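Local coordinates for DNA replication protein DnaC (Aquifex aeolicus, PDB 3ECC), which is a bacterial helicase loader of DNA replication that binds ADP and magnesium and, as in its family, probably ATP, at residues T97-L109 / I125-T139. Numbering follows the deposited sequence.
With BEF (beryllium trifluoride ion), chain D.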
ATOM      1  N   THR A  97     -15.596  -6.482   3.251  1.00 62.80           N
ATOM      2  CA  THR A  97     -14.632  -7.276   2.505  1.00 62.03           C
ATOM      3  C   THR A  97     -13.318  -6.529   2.353  1.00 61.45           C
ATOM      4  O   THR A  97     -12.250  -7.145   2.357  1.00 61.92           O
ATOM      5  CB  THR A  97     -15.154  -7.645   1.111  1.00 62.12           C
ATOM      6  OG1 THR A  97     -15.762  -6.491   0.517  1.00 62.04           O
ATOM      7  CG2 THR A  97     -16.178  -8.778   1.203  1.00 62.16           C
ATOM      8  N   VAL A  98     -13.402  -5.203   2.237  1.00 60.15           N
ATOM      9  CA  VAL A  98     -12.214  -4.357   2.179  1.00 58.93           C
ATOM     10  C   VAL A  98     -11.540  -4.266   3.547  1.00 58.16           C
ATOM     11  O   VAL A  98     -10.358  -4.581   3.677  1.00 58.16           O
ATOM     12  CB  VAL A  98     -12.536  -2.934   1.650  1.00 58.92           C
ATOM     13  CG1 VAL A  98     -11.354  -1.998   1.872  1.00 58.42           C
ATOM     14  CG2 VAL A  98     -12.903  -2.986   0.179  1.00 58.74           C
ATOM     15  N   LEU A  99     -12.302  -3.872   4.566  1.00 57.07           N
ATOM     16  CA  LEU A  99     -11.765  -3.730   5.922  1.00 56.02           C
ATOM     17  C   LEU A  99     -11.229  -5.048   6.478  1.00 55.46           C
ATOM     18  O   LEU A  99     -10.153  -5.084   7.060  1.00 55.45           O
ATOM     19  CB  LEU A  99     -12.826  -3.160   6.876  1.00 55.96           C
ATOM     20  CG  LEU A  99     -13.273  -1.699   6.737  1.00 55.39           C
ATOM     21  CD1 LEU A  99     -14.458  -1.426   7.655  1.00 54.60           C
ATOM     22  CD2 LEU A  99     -12.134  -0.721   7.006  1.00 54.51           C
ATOM     23  N   ASN A 100     -11.976  -6.129   6.281  1.00 54.89           N
ATOM     24  CA  ASN A 100     -11.605  -7.426   6.843  1.00 54.36           C
ATOM     25  C   ASN A 100     -10.727  -8.279   5.928  1.00 53.81           C
ATOM     26  O   ASN A 100     -10.453  -9.435   6.227  1.00 53.80           O
ATOM     27  CB  ASN A 100     -12.856  -8.195   7.289  1.00 54.18           C
ATOM     28  CG  ASN A 100     -13.468  -7.620   8.565  1.00 54.25           C
ATOM     29  OD1 ASN A 100     -12.760  -7.335   9.532  1.00 53.39           O
ATOM     30  ND2 ASN A 100     -14.790  -7.457   8.573  1.00 54.55           N
ATOM     31  N   SER A 101     -10.274  -7.691   4.827  1.00 53.11           N
ATOM     32  CA  SER A 101      -9.421  -8.392   3.880  1.00 52.54           C
ATOM     33  C   SER A 101      -8.067  -8.762   4.487  1.00 52.11           C
ATOM     34  O   SER A 101      -7.439  -7.953   5.170  1.00 51.83           O
ATOM     35  CB  SER A 101      -9.208  -7.548   2.628  1.00 52.63           C
ATOM     36  OG  SER A 101      -8.544  -8.303   1.631  1.00 53.46           O
ATOM     37  N   PRO A 102      -7.603  -9.991   4.208  1.00 51.81           N
ATOM     38  CA  PRO A 102      -6.319 -10.492   4.706  1.00 51.34           C
ATOM     39  C   PRO A 102      -5.123  -9.721   4.150  1.00 50.94           C
ATOM     40  O   PRO A 102      -4.128  -9.540   4.851  1.00 50.96           O
ATOM     41  CB  PRO A 102      -6.294 -11.948   4.218  1.00 51.35           C
ATOM     42  CG  PRO A 102      -7.278 -11.997   3.093  1.00 51.50           C
ATOM     43  CD  PRO A 102      -8.349 -11.031   3.475  1.00 51.80           C
ATOM     44  N   VAL A 103      -5.217  -9.290   2.895  1.00 50.57           N
ATOM     45  CA  VAL A 103      -4.182  -8.457   2.284  1.00 50.25           C
ATOM     46  C   VAL A 103      -4.847  -7.351   1.481  1.00 49.71           C
ATOM     47  O   VAL A 103      -5.733  -7.614   0.674  1.00 49.70           O
ATOM     48  CB  VAL A 103      -3.266  -9.269   1.338  1.00 50.39           C
ATOM     49  CG1 VAL A 103      -2.293  -8.350   0.618  1.00 51.08           C
ATOM     50  CG2 VAL A 103      -2.501 -10.320   2.103  1.00 50.68           C
ATOM     51  N   LEU A 104      -4.431  -6.113   1.717  1.00 49.20           N
ATOM     52  CA  LEU A 104      -4.974  -4.981   0.987  1.00 48.73           C
ATOM     53  C   LEU A 104      -3.855  -4.091   0.471  1.00 48.65           C
ATOM     54  O   LEU A 104      -2.909  -3.777   1.196  1.00 48.45           O
ATOM     55  CB  LEU A 104      -5.940  -4.173   1.864  1.00 48.70           C
ATOM     56  CG  LEU A 104      -6.714  -3.018   1.203  1.00 48.49           C
ATOM     57  CD1 LEU A 104      -7.816  -3.523   0.270  1.00 48.08           C
ATOM     58  CD2 LEU A 104      -7.298  -2.098   2.259  1.00 47.37           C
ATOM     59  N   VAL A 105      -3.964  -3.704  -0.797  1.00 48.38           N
ATOM     60  CA  VAL A 105      -3.042  -2.758  -1.388  1.00 47.99           C
ATOM     61  C   VAL A 105      -3.746  -1.424  -1.550  1.00 47.96           C
ATOM     62  O   VAL A 105      -4.753  -1.329  -2.256  1.00 48.05           O
ATOM     63  CB  VAL A 105      -2.535  -3.230  -2.771  1.00 48.07           C
ATOM     64  CG1 VAL A 105      -1.369  -2.356  -3.239  1.00 47.39           C
ATOM     65  CG2 VAL A 105      -2.131  -4.689  -2.726  1.00 47.89           C
ATOM     66  N   LEU A 106      -3.230  -0.403  -0.875  1.00 47.79           N
ATOM     67  CA  LEU A 106      -3.644   0.972  -1.127  1.00 47.95           C
ATOM     68  C   LEU A 106      -2.593   1.662  -1.992  1.00 48.48           C
ATOM     69  O   LEU A 106      -1.533   2.055  -1.499  1.00 48.39           O
ATOM     70  CB  LEU A 106      -3.838   1.738   0.186  1.00 47.63           C
ATOM     71  CG  LEU A 106      -4.863   1.219   1.198  1.00 46.56           C
ATOM     72  CD1 LEU A 106      -4.913   2.127   2.405  1.00 44.92           C
ATOM     73  CD2 LEU A 106      -6.239   1.088   0.573  1.00 46.00           C
ATOM     74  N   ASP A 107      -2.882   1.782  -3.285  1.00 49.30           N
ATOM     75  CA  ASP A 107      -1.905   2.271  -4.254  1.00 50.41           C
ATOM     76  C   ASP A 107      -2.073   3.768  -4.473  1.00 51.45           C
ATOM     77  O   ASP A 107      -3.200   4.258  -4.605  1.00 51.55           O
ATOM     78  CB  ASP A 107      -2.049   1.517  -5.582  1.00 50.25           C
ATOM     79  CG  ASP A 107      -0.831   1.671  -6.482  1.00 50.26           C
ATOM     80  OD1 ASP A 107      -0.971   2.262  -7.572  1.00 49.80           O
ATOM     81  OD2 ASP A 107       0.268   1.199  -6.104  1.00 49.73           O
ATOM     82  N   ASP A 108      -0.947   4.481  -4.529  1.00 52.67           N
ATOM     83  CA  ASP A 108      -0.931   5.947  -4.620  1.00 54.31           C
ATOM     84  C   ASP A 108      -1.684   6.604  -3.466  1.00 55.23           C
ATOM     85  O   ASP A 108      -2.519   7.486  -3.675  1.00 54.97           O
ATOM     86  CB  ASP A 108      -1.458   6.431  -5.974  1.00 54.43           C
ATOM     87  CG  ASP A 108      -0.368   7.052  -6.840  1.00 55.80           C
ATOM     88  OD1 ASP A 108      -0.261   6.692  -8.041  1.00 57.29           O
ATOM     89  OD2 ASP A 108       0.382   7.908  -6.318  1.00 57.37           O
ATOM     90  N   LEU A 109      -1.376   6.166  -2.250  1.00 56.93           N
ATOM     91  CA  LEU A 109      -2.097   6.608  -1.055  1.00 58.62           C
ATOM     92  C   LEU A 109      -2.034   8.132  -0.849  1.00 60.11           C
ATOM     93  O   LEU A 109      -0.963   8.705  -0.612  1.00 59.55           O
ATOM     94  CB  LEU A 109      -1.613   5.849   0.195  1.00 58.37           C
ATOM     95  CG  LEU A 109      -2.241   6.193   1.556  1.00 58.13           C
ATOM     96  CD1 LEU A 109      -3.754   5.978   1.585  1.00 57.53           C
ATOM     97  CD2 LEU A 109      -1.591   5.385   2.665  1.00 57.86           C
ATOM     98  N   ILE A 125     -10.101   3.215   7.436  1.00 42.96           N
ATOM     99  CA  ILE A 125      -9.609   1.948   6.912  1.00 42.04           C
ATOM    100  C   ILE A 125      -8.275   1.529   7.544  1.00 41.69           C
ATOM    101  O   ILE A 125      -8.032   0.350   7.776  1.00 41.52           O
ATOM    102  CB  ILE A 125      -9.494   2.007   5.368  1.00 42.02           C
ATOM    103  CG1 ILE A 125     -10.894   1.987   4.736  1.00 42.31           C
ATOM    104  CG2 ILE A 125      -8.640   0.867   4.843  1.00 41.65           C
ATOM    105  CD1 ILE A 125     -10.904   2.291   3.240  1.00 42.70           C
ATOM    106  N   ILE A 126      -7.429   2.508   7.843  1.00 41.30           N
ATOM    107  CA  ILE A 126      -6.112   2.241   8.400  1.00 41.07           C
ATOM    108  C   ILE A 126      -6.137   1.955   9.914  1.00 41.39           C
ATOM    109  O   ILE A 126      -5.417   1.075  10.406  1.00 41.53           O
ATOM    110  CB  ILE A 126      -5.131   3.375   8.056  1.00 40.84           C
ATOM    111  CG1 ILE A 126      -4.706   3.236   6.595  1.00 40.73           C
ATOM    112  CG2 ILE A 126      -3.918   3.341   8.973  1.00 39.61           C
ATOM    113  CD1 ILE A 126      -4.312   4.520   5.947  1.00 41.62           C
ATOM    114  N   THR A 127      -6.972   2.681  10.647  1.00 41.21           N
ATOM    115  CA  THR A 127      -7.127   2.437  12.082  1.00 41.46           C
ATOM    116  C   THR A 127      -7.751   1.051  12.340  1.00 41.27           C
ATOM    117  O   THR A 127      -7.345   0.326  13.251  1.00 41.04           O
ATOM    118  CB  THR A 127      -7.954   3.560  12.744  1.00 41.18           C
ATOM    119  OG1 THR A 127      -7.300   4.810  12.514  1.00 41.39           O
ATOM    120  CG2 THR A 127      -8.081   3.341  14.220  1.00 41.59           C
ATOM    121  N   TYR A 128      -8.724   0.684  11.515  1.00 41.35           N
ATOM    122  CA  TYR A 128      -9.351  -0.624  11.607  1.00 41.52           C
ATOM    123  C   TYR A 128      -8.334  -1.740  11.370  1.00 41.53           C
ATOM    124  O   TYR A 128      -8.250  -2.692  12.154  1.00 41.77           O
ATOM    125  CB  TYR A 128     -10.484  -0.727  10.597  1.00 41.54           C
ATOM    126  CG  TYR A 128     -11.322  -1.962  10.740  1.00 42.72           C
ATOM    127  CD1 TYR A 128     -12.437  -1.982  11.587  1.00 43.66           C
ATOM    128  CD2 TYR A 128     -11.013  -3.115  10.026  1.00 43.95           C
ATOM    129  CE1 TYR A 128     -13.216  -3.126  11.721  1.00 44.27           C
ATOM    130  CE2 TYR A 128     -11.785  -4.264  10.150  1.00 44.60           C
ATOM    131  CZ  TYR A 128     -12.884  -4.269  10.997  1.00 44.07           C
ATOM    132  OH  TYR A 128     -13.643  -5.409  11.113  1.00 43.59           O
ATOM    133  N   ARG A 129      -7.545  -1.597  10.309  1.00 41.17           N
ATOM    134  CA  ARG A 129      -6.557  -2.605   9.931  1.00 41.06           C
ATOM    135  C   ARG A 129      -5.352  -2.593  10.857  1.00 41.24           C
ATOM    136  O   ARG A 129      -4.666  -3.600  10.989  1.00 41.54           O
ATOM    137  CB  ARG A 129      -6.132  -2.419   8.473  1.00 40.81           C
ATOM    138  CG  ARG A 129      -7.268  -2.684   7.485  1.00 39.98           C
ATOM    139  CD  ARG A 129      -6.842  -2.526   6.036  1.00 39.33           C
ATOM    140  NE  ARG A 129      -6.019  -3.648   5.578  1.00 38.68           N
ATOM    141  CZ  ARG A 129      -6.488  -4.870   5.333  1.00 37.78           C
ATOM    142  NH1 ARG A 129      -7.778  -5.133   5.502  1.00 35.96           N
ATOM    143  NH2 ARG A 129      -5.662  -5.834   4.937  1.00 37.11           N
ATOM    144  N   TYR A 130      -5.108  -1.453  11.501  1.00 41.44           N
ATOM    145  CA  TYR A 130      -4.136  -1.352  12.605  1.00 41.85           C
ATOM    146  C   TYR A 130      -4.624  -2.090  13.860  1.00 42.27           C
ATOM    147  O   TYR A 130      -3.875  -2.849  14.473  1.00 42.59           O
ATOM    148  CB  TYR A 130      -3.856   0.118  12.943  1.00 41.68           C
ATOM    149  CG  TYR A 130      -2.917   0.343  14.112  1.00 42.04           C
ATOM    150  CD1 TYR A 130      -1.544   0.187  13.964  1.00 42.96           C
ATOM    151  CD2 TYR A 130      -3.399   0.734  15.360  1.00 41.80           C
ATOM    152  CE1 TYR A 130      -0.675   0.398  15.030  1.00 42.43           C
ATOM    153  CE2 TYR A 130      -2.536   0.946  16.431  1.00 41.14           C
ATOM    154  CZ  TYR A 130      -1.179   0.776  16.258  1.00 41.94           C
ATOM    155  OH  TYR A 130      -0.316   0.979  17.308  1.00 41.97           O
ATOM    156  N   ASN A 131      -5.877  -1.864  14.242  1.00 42.56           N
ATOM    157  CA  ASN A 131      -6.419  -2.477  15.459  1.00 43.14           C
ATOM    158  C   ASN A 131      -6.653  -3.981  15.338  1.00 43.49           C
ATOM    159  O   ASN A 131      -6.498  -4.724  16.314  1.00 43.54           O
ATOM    160  CB  ASN A 131      -7.714  -1.782  15.887  1.00 42.95           C
ATOM    161  CG  ASN A 131      -7.503  -0.330  16.248  1.00 42.45           C
ATOM    162  OD1 ASN A 131      -6.434   0.058  16.726  1.00 41.55           O
ATOM    163  ND2 ASN A 131      -8.519   0.488  16.007  1.00 41.92           N
ATOM    164  N   ASN A 132      -7.034  -4.421  14.140  1.00 43.90           N
ATOM    165  CA  ASN A 132      -7.403  -5.819  13.917  1.00 44.35           C
ATOM    166  C   ASN A 132      -6.333  -6.595  13.161  1.00 44.28           C
ATOM    167  O   ASN A 132      -6.618  -7.624  12.562  1.00 44.49           O
ATOM    168  CB  ASN A 132      -8.751  -5.915  13.194  1.00 44.57           C
ATOM    169  CG  ASN A 132      -9.839  -5.065  13.858  1.00 45.92           C
ATOM    170  OD1 ASN A 132      -9.628  -4.473  14.910  1.00 47.39           O
ATOM    171  ND2 ASN A 132     -11.005  -5.012  13.241  1.00 47.34           N
ATOM    172  N   LEU A 133      -5.102  -6.092  13.207  1.00 44.36           N
ATOM    173  CA  LEU A 133      -3.933  -6.774  12.643  1.00 44.18           C
ATOM    174  C   LEU A 133      -4.184  -7.281  11.235  1.00 44.55           C
ATOM    175  O   LEU A 133      -3.950  -8.444  10.919  1.00 44.71           O
ATOM    176  CB  LEU A 133      -3.454  -7.910  13.562  1.00 43.93           C
ATOM    177  CG  LEU A 133      -3.118  -7.548  15.013  1.00 43.11           C
ATOM    178  CD1 LEU A 133      -2.878  -8.793  15.833  1.00 42.23           C
ATOM    179  CD2 LEU A 133      -1.930  -6.608  15.104  1.00 41.62           C
ATOM    180  N   LYS A 134      -4.653  -6.394  10.381  1.00 45.06           N
ATOM    181  CA  LYS A 134      -4.929  -6.756   9.012  1.00 45.46           C
ATOM    182  C   LYS A 134      -3.814  -6.207   8.128  1.00 45.97           C
ATOM    183  O   LYS A 134      -3.664  -5.001   7.987  1.00 46.07           O
ATOM    184  CB  LYS A 134      -6.291  -6.204   8.604  1.00 45.37           C
ATOM    185  CG  LYS A 134      -7.470  -6.844   9.336  1.00 45.36           C
ATOM    186  CD  LYS A 134      -7.970  -8.080   8.619  1.00 45.62           C
ATOM    187  CE  LYS A 134      -8.845  -8.927   9.511  1.00 45.42           C
ATOM    188  NZ  LYS A 134      -8.911 -10.310   8.965  1.00 47.12           N
ATOM    189  N   SER A 135      -3.012  -7.103   7.562  1.00 46.72           N
ATOM    190  CA  SER A 135      -1.824  -6.712   6.797  1.00 47.40           C
ATOM    191  C   SER A 135      -2.194  -5.918   5.564  1.00 47.54           C
ATOM    192  O   SER A 135      -3.095  -6.292   4.814  1.00 47.31           O
ATOM    193  CB  SER A 135      -0.994  -7.930   6.408  1.00 47.60           C
ATOM    194  OG  SER A 135      -1.834  -9.040   6.126  1.00 48.93           O
ATOM    195  N   THR A 136      -1.489  -4.812   5.364  1.00 47.78           N
ATOM    196  CA  THR A 136      -1.831  -3.873   4.313  1.00 47.83           C
ATOM    197  C   THR A 136      -0.584  -3.272   3.674  1.00 47.86           C
ATOM    198  O   THR A 136       0.322  -2.798   4.365  1.00 47.91           O
ATOM    199  CB  THR A 136      -2.788  -2.757   4.825  1.00 47.92           C
ATOM    200  OG1 THR A 136      -2.638  -1.584   4.018  1.00 48.48           O
ATOM    201  CG2 THR A 136      -2.487  -2.397   6.265  1.00 48.06           C
ATOM    202  N   ILE A 137      -0.545  -3.308   2.347  1.00 47.93           N
ATOM    203  CA  ILE A 137       0.587  -2.785   1.598  1.00 47.89           C
ATOM    204  C   ILE A 137       0.244  -1.440   0.975  1.00 47.98           C
ATOM    205  O   ILE A 137      -0.852  -1.242   0.460  1.00 47.76           O
ATOM    206  CB  ILE A 137       1.049  -3.778   0.516  1.00 47.93           C
ATOM    207  CG1 ILE A 137       1.414  -5.121   1.159  1.00 47.80           C
ATOM    208  CG2 ILE A 137       2.228  -3.201  -0.272  1.00 47.90           C
ATOM    209  CD1 ILE A 137       1.572  -6.273   0.174  1.00 48.08           C
ATOM    210  N   ILE A 138       1.188  -0.513   1.036  1.00 48.52           N
ATOM    211  CA  ILE A 138       0.950   0.851   0.588  1.00 49.24           C
ATOM    212  C   ILE A 138       2.051   1.275  -0.369  1.00 50.15           C
ATOM    213  O   ILE A 138       3.213   0.945  -0.169  1.00 50.23           O
ATOM    214  CB  ILE A 138       0.923   1.832   1.793  1.00 48.92           C
ATOM    215  CG1 ILE A 138      -0.291   1.570   2.686  1.00 47.40           C
ATOM    216  CG2 ILE A 138       0.958   3.287   1.318  1.00 49.36           C
ATOM    217  CD1 ILE A 138      -0.137   2.105   4.083  1.00 44.16           C
ATOM    218  N   THR A 139       1.679   1.977  -1.431  1.00 51.52           N
ATOM    219  CA  THR A 139       2.660   2.693  -2.243  1.00 53.09           C
ATOM    220  C   THR A 139       2.320   4.168  -2.215  1.00 54.61           C
ATOM    221  O   THR A 139       1.150   4.549  -2.274  1.00 54.60           O
ATOM    222  CB  THR A 139       2.730   2.191  -3.706  1.00 52.71           C
ATOM    223  OG1 THR A 139       1.619   2.695  -4.457  1.00 52.60           O
ATOM    224  CG2 THR A 139       2.735   0.672  -3.757  1.00 52.52           C
TER
HETATM  225 BE   BEF D1554       3.469   6.181  -9.312  1.00 51.11          BE
HETATM  226  F1  BEF D1554       4.817   6.531  -8.234  1.00 51.68           F
HETATM  227  F2  BEF D1554       2.300   4.917  -8.895  1.00 52.67           F
HETATM  228  F3  BEF D1554       3.590   6.769 -10.969  1.00 50.29           F
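L99 rests against the ring of Y128 and the backbone of I125 where helix 93-99 ends beside helix 116-131, within a beta-alpha-beta crossover (strand 104-107, helix 116-131, strand 136-141) of the parallel P-loop NTPase sheet. Its CD2 lies 3.7 Å from I125 CG1, while its CG lies over the rim of one Y128 face. N100 meets that ring at the edge: Y128 OH donates to N100 OD1 at 2.6 Å, the amide and ring planes being 61° apart. R129 bends at its third torsion (chi3 74°) and brings its guanidinium end-on to S101. Both NH1 and NH2 bond S101 O, at 2.9 and 2.8 Å, and NH2 also donates to S135 O. L104 CB, offset toward the rim, and K134 CB, over the centre, cover opposite faces of the group and limit its rotation. A methionine in place of R129 would probably leave the buried S101 and S135 carbonyls without these donors. S135 OG then reaches P102 O nearly in line with its carbonyl bond.

From L104 the strands run parallel, with I137 N bonding L104 O and L106 N bonding I137 O. L104 and L106 face helix 116-131, whereas V105 and I137 pack on helix 51-65. D107 and D108 reach the nucleotide site: D107, seen to bind magnesium in another structure of this protein and with its side chain here about 4 Å from the ion, also accepts from T52, while D108 OD1 lies 3.2 Å from F2 of the beryllium trifluoride ion and D108 OD2 is hydrogen-bonded to S111. T139 OG1 donates to D107 OD2 at 2.6 Å, from above the carboxylate plane, and accepts D108 N at 3.1 Å with an N-H...O angle of 172°.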